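Local structure of CELL division control protein 6 (Pyrobaculum aerophilum, 1FNN) at residues Val59-Leu64 with Tyr126-Leu131; Lys63-Glu66 with Lys71-Ala74; Ile160-Val165 with Gly181-Tyr186. The protein binds adenine nucleotide and magnesium as an AAA+ ATPase of the Cdc6/Cdc18 family and is probably involved in the regulation of DNA replication. One frame throughout, in Å; residues are numbered along the deposited sequence.

Contact 1 of 3, residues Val59-Leu64 with Tyr126-Leu131. With ADP (adenosine-5'-diphosphate), chain D.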
# COMPACT_ATOMS: atom_id res chain seq x y z
N VAL A 59 -8.31 -1.03 5.34
CA VAL A 59 -8.70 0.22 5.97
C VAL A 59 -10.10 0.64 5.50
O VAL A 59 -10.85 1.22 6.31
CB VAL A 59 -7.72 1.39 5.80
CG1 VAL A 59 -7.77 2.09 4.45
CG2 VAL A 59 -7.96 2.41 6.92
N THR A 60 -10.40 0.42 4.23
CA THR A 60 -11.72 0.80 3.70
C THR A 60 -12.86 0.04 4.39
O THR A 60 -13.88 0.60 4.83
CB THR A 60 -11.74 0.61 2.17
OG1 THR A 60 -10.88 1.65 1.62
CG2 THR A 60 -13.16 0.78 1.63
N LEU A 61 -12.66 -1.25 4.56
CA LEU A 61 -13.59 -2.10 5.30
C LEU A 61 -13.72 -1.71 6.77
O LEU A 61 -14.79 -1.65 7.36
CB LEU A 61 -12.98 -3.49 5.26
CG LEU A 61 -13.49 -4.54 4.31
CD1 LEU A 61 -12.52 -5.72 4.46
CD2 LEU A 61 -14.95 -4.83 4.62
N ARG A 62 -12.60 -1.34 7.43
CA ARG A 62 -12.63 -0.91 8.81
C ARG A 62 -13.41 0.39 8.93
O ARG A 62 -14.13 0.62 9.91
CB ARG A 62 -11.22 -0.78 9.44
CG ARG A 62 -10.66 -2.22 9.60
CD ARG A 62 -9.63 -2.21 10.70
NE ARG A 62 -9.10 -3.48 11.09
CZ ARG A 62 -9.53 -4.52 11.77
NH1 ARG A 62 -10.73 -4.63 12.32
NH2 ARG A 62 -8.70 -5.56 11.93
N LYS A 63 -13.27 1.27 7.94
CA LYS A 63 -13.97 2.53 7.95
C LYS A 63 -15.48 2.30 7.78
O LYS A 63 -16.29 3.00 8.43
CB LYS A 63 -13.48 3.46 6.86
CG LYS A 63 -14.35 4.69 6.65
CD LYS A 63 -14.20 5.69 7.79
CE LYS A 63 -12.80 6.08 8.17
NZ LYS A 63 -12.75 7.12 9.28
N LEU A 64 -15.80 1.38 6.88
CA LEU A 64 -17.24 1.04 6.75
C LEU A 64 -17.80 0.62 8.12
O LEU A 64 -18.89 1.06 8.51
CB LEU A 64 -17.41 -0.08 5.74
CG LEU A 64 -18.77 -0.51 5.18
CD1 LEU A 64 -19.44 -1.54 6.07
CD2 LEU A 64 -19.68 0.67 4.88
N TYR A 126 -26.57 -11.96 13.99
CA TYR A 126 -26.29 -11.59 12.59
C TYR A 126 -24.80 -11.23 12.58
O TYR A 126 -24.33 -10.46 13.42
CB TYR A 126 -27.18 -10.41 12.17
CG TYR A 126 -28.66 -10.74 12.14
CD1 TYR A 126 -29.47 -10.44 13.23
CD2 TYR A 126 -29.25 -11.34 11.03
CE1 TYR A 126 -30.83 -10.73 13.23
CE2 TYR A 126 -30.59 -11.64 11.00
CZ TYR A 126 -31.37 -11.33 12.11
OH TYR A 126 -32.71 -11.63 12.07
N MET A 127 -24.07 -11.94 11.73
CA MET A 127 -22.63 -11.85 11.61
C MET A 127 -22.22 -11.19 10.28
O MET A 127 -22.61 -11.65 9.20
CB MET A 127 -22.07 -13.29 11.66
CG MET A 127 -20.58 -13.34 11.47
SD MET A 127 -19.73 -14.86 11.81
CE MET A 127 -20.54 -16.04 10.73
N PHE A 128 -21.45 -10.12 10.38
CA PHE A 128 -20.74 -9.57 9.21
C PHE A 128 -19.33 -10.18 9.27
O PHE A 128 -18.49 -9.75 10.06
CB PHE A 128 -20.72 -8.06 9.31
CG PHE A 128 -19.85 -7.26 8.39
CD1 PHE A 128 -19.43 -6.00 8.79
CD2 PHE A 128 -19.45 -7.71 7.15
CE1 PHE A 128 -18.62 -5.22 7.98
CE2 PHE A 128 -18.65 -6.94 6.33
CZ PHE A 128 -18.23 -5.69 6.74
N LEU A 129 -19.11 -11.18 8.45
CA LEU A 129 -17.87 -11.94 8.45
C LEU A 129 -16.92 -11.47 7.35
O LEU A 129 -17.30 -11.26 6.19
CB LEU A 129 -18.23 -13.42 8.29
CG LEU A 129 -17.09 -14.43 8.20
CD1 LEU A 129 -16.26 -14.46 9.49
CD2 LEU A 129 -17.63 -15.82 7.85
N VAL A 130 -15.73 -11.06 7.77
CA VAL A 130 -14.74 -10.62 6.80
C VAL A 130 -13.64 -11.69 6.77
O VAL A 130 -13.01 -11.96 7.81
CB VAL A 130 -14.13 -9.25 7.20
CG1 VAL A 130 -13.01 -8.91 6.22
CG2 VAL A 130 -15.21 -8.15 7.20
N LEU A 131 -13.37 -12.23 5.59
CA LEU A 131 -12.17 -13.08 5.47
C LEU A 131 -11.09 -12.31 4.74
O LEU A 131 -11.06 -12.32 3.49
CB LEU A 131 -12.56 -14.37 4.73
CG LEU A 131 -13.72 -15.15 5.37
CD1 LEU A 131 -14.07 -16.38 4.52
CD2 LEU A 131 -13.40 -15.58 6.80
PB ADP D . -4.44 -3.27 2.14
O1B ADP D . -5.33 -4.22 2.92
O2B ADP D . -4.97 -2.90 0.87
O3B ADP D . -3.21 -4.05 2.01
PA ADP D . -4.35 -1.12 3.99
O1A ADP D . -5.80 -0.99 4.21
O2A ADP D . -3.69 -1.76 5.14
O3A ADP D . -4.06 -1.87 2.69
O5' ADP D . -3.63 0.35 3.83
C5' ADP D . -2.22 0.36 3.97
C4' ADP D . -1.88 1.60 4.82
O4' ADP D . -2.31 2.74 4.11
C3' ADP D . -2.60 1.67 6.16
O3' ADP D . -1.76 2.36 7.07
C2' ADP D . -3.83 2.41 5.76
O2' ADP D . -4.46 3.06 6.87
C1' ADP D . -3.24 3.47 4.82
N9 ADP D . -4.24 3.81 3.88
C8 ADP D . -4.57 3.09 2.77
N7 ADP D . -5.33 3.72 1.92
C5 ADP D . -5.51 4.95 2.53
C6 ADP D . -6.25 6.09 2.16
N6 ADP D . -6.96 6.11 1.04
N1 ADP D . -6.25 7.14 2.98
C2 ADP D . -5.57 7.07 4.10
N3 ADP D . -4.83 6.07 4.59
C4 ADP D . -4.85 5.02 3.72
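L61 meets V130 and F128 with one methyl each, and this fork is the tight part of the contact. Its CD1 lies 3.7 Å from V130 CG1, the side chains sliding past each other in opposite directions, while CD2 stands 4.0 Å from F128 CZ and approaches the ring obliquely. The L61 chi1 of -102° lies off a staggered value, and at this setting the methyls divide between the two partners. F128 extends toward the helix with CG anti to the backbone N, which brings CZ and CE1 to the two leucines. L64, one turn along the helix, fits more loosely: its CD1 comes no nearer than 4.2 Å to F128 CE1. The elements are those of a P-loop NTPase core. Helix 57-68 follows the Walker A loop, and strand 127-132 ends at D132, a residue known to bind magnesium in this protein, though no metal sits on it in this model. The axes of segments 59-64 and 127-131 run nearly antiparallel (169°), 11.5 Å apart at closest approach, a span bridged by side chains alone. At the nucleotide end, V59 N donates to O1A of ADP over 2.8 Å, with 156° at the hydrogen, and V59 CG1 lies 3.7 Å from ADP C8. Packing gives way to solvent at R62, which starts away from the strand, is partly exposed and engages Y78 in a cation-pi contact.

Contact 2 of 3, residues Lys63-Glu66 with Lys71-Ala74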
# COMPACT_ATOMS: atom_id res chain seq x y z
N LYS A 63 -13.27 1.27 7.94
CA LYS A 63 -13.97 2.53 7.95
C LYS A 63 -15.48 2.30 7.78
O LYS A 63 -16.29 3.00 8.43
CB LYS A 63 -13.48 3.46 6.86
CG LYS A 63 -14.35 4.69 6.65
CD LYS A 63 -14.20 5.69 7.79
CE LYS A 63 -12.80 6.08 8.17
NZ LYS A 63 -12.75 7.12 9.28
N LEU A 64 -15.80 1.38 6.88
CA LEU A 64 -17.24 1.04 6.75
C LEU A 64 -17.80 0.62 8.12
O LEU A 64 -18.89 1.06 8.51
CB LEU A 64 -17.41 -0.08 5.74
CG LEU A 64 -18.77 -0.51 5.18
CD1 LEU A 64 -19.44 -1.54 6.07
CD2 LEU A 64 -19.68 0.67 4.88
N TRP A 65 -17.16 -0.33 8.77
CA TRP A 65 -17.62 -0.77 10.11
C TRP A 65 -17.76 0.39 11.08
O TRP A 65 -18.71 0.51 11.90
CB TRP A 65 -16.70 -1.84 10.71
CG TRP A 65 -17.21 -2.22 12.09
CD1 TRP A 65 -16.60 -1.98 13.30
CD2 TRP A 65 -18.43 -2.90 12.37
NE1 TRP A 65 -17.40 -2.49 14.29
CE2 TRP A 65 -18.52 -3.05 13.78
CE3 TRP A 65 -19.46 -3.40 11.57
CZ2 TRP A 65 -19.60 -3.67 14.39
CZ3 TRP A 65 -20.54 -4.03 12.20
CH2 TRP A 65 -20.59 -4.16 13.59
N GLU A 66 -16.76 1.29 11.11
CA GLU A 66 -16.73 2.42 11.99
C GLU A 66 -18.00 3.27 11.76
O GLU A 66 -18.61 3.67 12.77
CB GLU A 66 -15.48 3.27 11.76
CG GLU A 66 -15.26 4.47 12.65
CD GLU A 66 -14.00 5.17 12.08
OE1 GLU A 66 -12.89 4.63 12.18
OE2 GLU A 66 -14.21 6.24 11.54
N LYS A 71 -25.06 1.55 14.81
CA LYS A 71 -26.30 1.58 14.09
C LYS A 71 -26.71 0.20 13.59
O LYS A 71 -27.52 0.10 12.65
CB LYS A 71 -26.19 2.48 12.85
CG LYS A 71 -25.44 3.76 13.03
CD LYS A 71 -25.77 4.88 12.08
CE LYS A 71 -25.79 4.48 10.63
NZ LYS A 71 -24.63 3.66 10.23
N THR A 72 -26.17 -0.87 14.16
CA THR A 72 -26.51 -2.20 13.71
C THR A 72 -26.51 -3.19 14.87
O THR A 72 -25.71 -3.07 15.80
CB THR A 72 -25.54 -2.67 12.59
OG1 THR A 72 -25.98 -3.92 12.06
CG2 THR A 72 -24.09 -2.87 13.07
N THR A 73 -27.24 -4.29 14.69
CA THR A 73 -27.18 -5.37 15.67
C THR A 73 -26.18 -6.40 15.21
O THR A 73 -25.99 -7.40 15.88
CB THR A 73 -28.58 -6.04 15.79
OG1 THR A 73 -28.96 -6.46 14.47
CG2 THR A 73 -29.58 -5.02 16.30
N ALA A 74 -25.66 -6.27 13.97
CA ALA A 74 -24.78 -7.30 13.46
C ALA A 74 -23.48 -7.34 14.25
O ALA A 74 -23.04 -6.25 14.64
CB ALA A 74 -24.45 -7.05 11.98
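W65 crosses to T72 and A74 with the far end of its indole, closing helix 57-68 onto the connection into strand 75-80, an outermost strand of the AAA+ sheet. From CB, the side chain leaves the helix with CG anti to the backbone N (chi1 179°), extending the ring away from the helix backbone. Past CG and the ring fusion, CE3 packs 3.8 Å from F128 CD1 of strand 127-132, and the indole also stacks with F76. Beyond it, CZ3 lies 3.8 Å from T72 CG2, a methyl that comes to the ring obliquely, the side chains crossing at about a right angle. At the tip, CH2 shares that methyl and is 3.4 Å from A74 O, which sits at the ring edge and in its plane. The loop is shaped by an ST turn: T72 OG1 accepts the A74 N-H over 3.0 Å at a nearly straight 169°, and also donates to L37 O of helix 23-38. With an alanine here, the A74 amide and the L37 carbonyl would probably lose their common partner, and a gap would open beside W65 CZ3 and CH2. The hydroxyl of T72 thus serves the backbone while its methyl serves the indole. Because A74 O meets a C-H edge rather than an N-H, any attraction is likely weak and electrostatic, and the T72 methyl adds an apolar contact.

Contact 3 of 3, residues Ile160-Val165 with Gly181-Tyr186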
# COMPACT_ATOMS: atom_id res chain seq x y z
N ILE A 160 -25.78 -14.02 7.62
CA ILE A 160 -24.38 -13.75 7.37
C ILE A 160 -24.20 -12.81 6.17
O ILE A 160 -24.84 -13.03 5.14
CB ILE A 160 -23.61 -15.04 7.06
CG1 ILE A 160 -23.60 -16.01 8.25
CG2 ILE A 160 -22.15 -14.77 6.71
CD1 ILE A 160 -22.99 -17.37 7.90
N ALA A 161 -23.41 -11.77 6.36
CA ALA A 161 -22.96 -10.91 5.26
C ALA A 161 -21.45 -11.17 5.15
O ALA A 161 -20.76 -11.23 6.19
CB ALA A 161 -23.23 -9.47 5.53
N LEU A 162 -20.97 -11.49 3.95
CA LEU A 162 -19.61 -11.99 3.83
C LEU A 162 -18.77 -11.15 2.88
O LEU A 162 -19.17 -10.89 1.72
CB LEU A 162 -19.67 -13.43 3.29
CG LEU A 162 -18.28 -14.00 2.96
CD1 LEU A 162 -17.42 -14.19 4.22
CD2 LEU A 162 -18.43 -15.31 2.19
N VAL A 163 -17.66 -10.62 3.39
CA VAL A 163 -16.71 -9.94 2.51
C VAL A 163 -15.42 -10.79 2.48
O VAL A 163 -14.90 -11.14 3.57
CB VAL A 163 -16.37 -8.52 2.98
CG1 VAL A 163 -15.25 -7.89 2.12
CG2 VAL A 163 -17.60 -7.62 2.83
N ILE A 164 -14.89 -11.07 1.30
CA ILE A 164 -13.61 -11.75 1.16
C ILE A 164 -12.63 -10.86 0.37
O ILE A 164 -13.04 -9.95 -0.38
CB ILE A 164 -13.68 -13.11 0.45
CG1 ILE A 164 -13.95 -12.92 -1.04
CG2 ILE A 164 -14.75 -13.99 1.09
CD1 ILE A 164 -13.93 -14.24 -1.80
N VAL A 165 -11.37 -10.97 0.75
CA VAL A 165 -10.35 -10.05 0.26
C VAL A 165 -9.18 -10.78 -0.41
O VAL A 165 -8.69 -11.77 0.10
CB VAL A 165 -9.81 -9.20 1.42
CG1 VAL A 165 -8.76 -8.21 0.90
CG2 VAL A 165 -10.88 -8.42 2.16
N GLY A 181 -19.94 -18.56 -8.55
CA GLY A 181 -21.21 -17.95 -8.89
C GLY A 181 -21.77 -17.02 -7.82
O GLY A 181 -22.34 -15.97 -8.14
N ILE A 182 -21.60 -17.35 -6.55
CA ILE A 182 -22.11 -16.52 -5.45
C ILE A 182 -21.42 -15.18 -5.33
O ILE A 182 -22.07 -14.15 -5.12
CB ILE A 182 -22.01 -17.34 -4.16
CG1 ILE A 182 -22.81 -18.64 -4.32
CG2 ILE A 182 -22.47 -16.52 -2.97
CD1 ILE A 182 -22.57 -19.69 -3.26
N MET A 183 -20.11 -15.08 -5.40
CA MET A 183 -19.34 -13.87 -5.21
C MET A 183 -19.05 -12.97 -6.42
O MET A 183 -18.42 -11.91 -6.20
CB MET A 183 -17.91 -14.28 -4.77
CG MET A 183 -17.96 -15.21 -3.54
SD MET A 183 -18.49 -14.23 -2.12
CE MET A 183 -19.59 -15.30 -1.26
N GLY A 184 -19.20 -13.47 -7.63
CA GLY A 184 -18.78 -12.73 -8.81
C GLY A 184 -19.79 -11.64 -9.12
O GLY A 184 -20.97 -11.73 -8.80
N LYS A 185 -19.28 -10.50 -9.55
CA LYS A 185 -20.10 -9.33 -9.83
C LYS A 185 -20.50 -8.57 -8.57
O LYS A 185 -21.37 -7.69 -8.65
CB LYS A 185 -21.33 -9.66 -10.68
CG LYS A 185 -21.66 -8.48 -11.61
CD LYS A 185 -22.26 -9.02 -12.91
CE LYS A 185 -21.74 -8.23 -14.10
NZ LYS A 185 -21.96 -8.97 -15.38
N TYR A 186 -19.98 -8.96 -7.41
CA TYR A 186 -19.99 -8.03 -6.28
C TYR A 186 -18.48 -7.81 -6.05
O TYR A 186 -17.96 -8.32 -5.07
CB TYR A 186 -20.76 -8.50 -5.06
CG TYR A 186 -22.21 -8.83 -5.31
CD1 TYR A 186 -22.70 -10.13 -5.27
CD2 TYR A 186 -23.11 -7.81 -5.61
CE1 TYR A 186 -24.04 -10.42 -5.51
CE2 TYR A 186 -24.45 -8.06 -5.85
CZ TYR A 186 -24.90 -9.38 -5.80
OH TYR A 186 -26.23 -9.60 -6.05
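In the parallel five-stranded sheet of the AAA+ core, M183, in the weakly bonded helical segment around 181-183, packs on L162 and I164 of strand 160-166. The strand order, 75-80, 127-132, 160-166, 46-50, 187-189, is that of this class of P-loop ATPases and places 160-166 at the centre. L162 and I164 direct their CB atoms toward M183, whereas V163 between them turns to the other face, where it meets L61 of helix 57-68. The contact therefore belongs to the sheet face opposite the Walker A helix. M183 contributes 63 of the 121 Å² buried. Its backbone lies well off the strand, with 8.8 Å between M183 CA and I164 CA, so the long thioether side chain spans the interval. Near its base, M183 CG makes a loose contact with I164 CD1 at 4.5 Å. Helix 139-148 adjoins both partners, with I146 against M183 and L142 against I164, while R46 and T48 of the neighbouring strand 46-50 also touch M183. After M183 the chain reverses in a type II beta turn, M183 to Y186, with K185 at positive phi (79°), and then enters edge strand 187-189; M183 is thus a buried residue at the start of an otherwise more exposed turn. Bends at chi2 (-70°) and chi3 (140°) carry the end of the methionine to L162, whose side chain it crosses at about a right angle, leaving M183 CE 3.6 Å from L162 CD2.

How the contacts relate
Contacts 1 and 2 both draw on helix 57-68, sharing K63 and L64, and their centres are 8 Å apart; Y126 O also touches A74 CB at 3.7 Å. Contact 3 joins contact 1 through the sheet, where strands 127-132 and 160-166 are neighbours: L129 N lies 2.8 Å from A161 O and L131 N 2.8 Å from V163 O, both probable hydrogen bonds. Contacts 2 and 3 do not touch, their nearest atoms being about 7 Å apart. Contact 1 alone reaches ADP directly, and the L61 side chain is about 7 Å from the magnesium ion. Side chains of W65 and I164 remain about 13 and 12 Å from ADP.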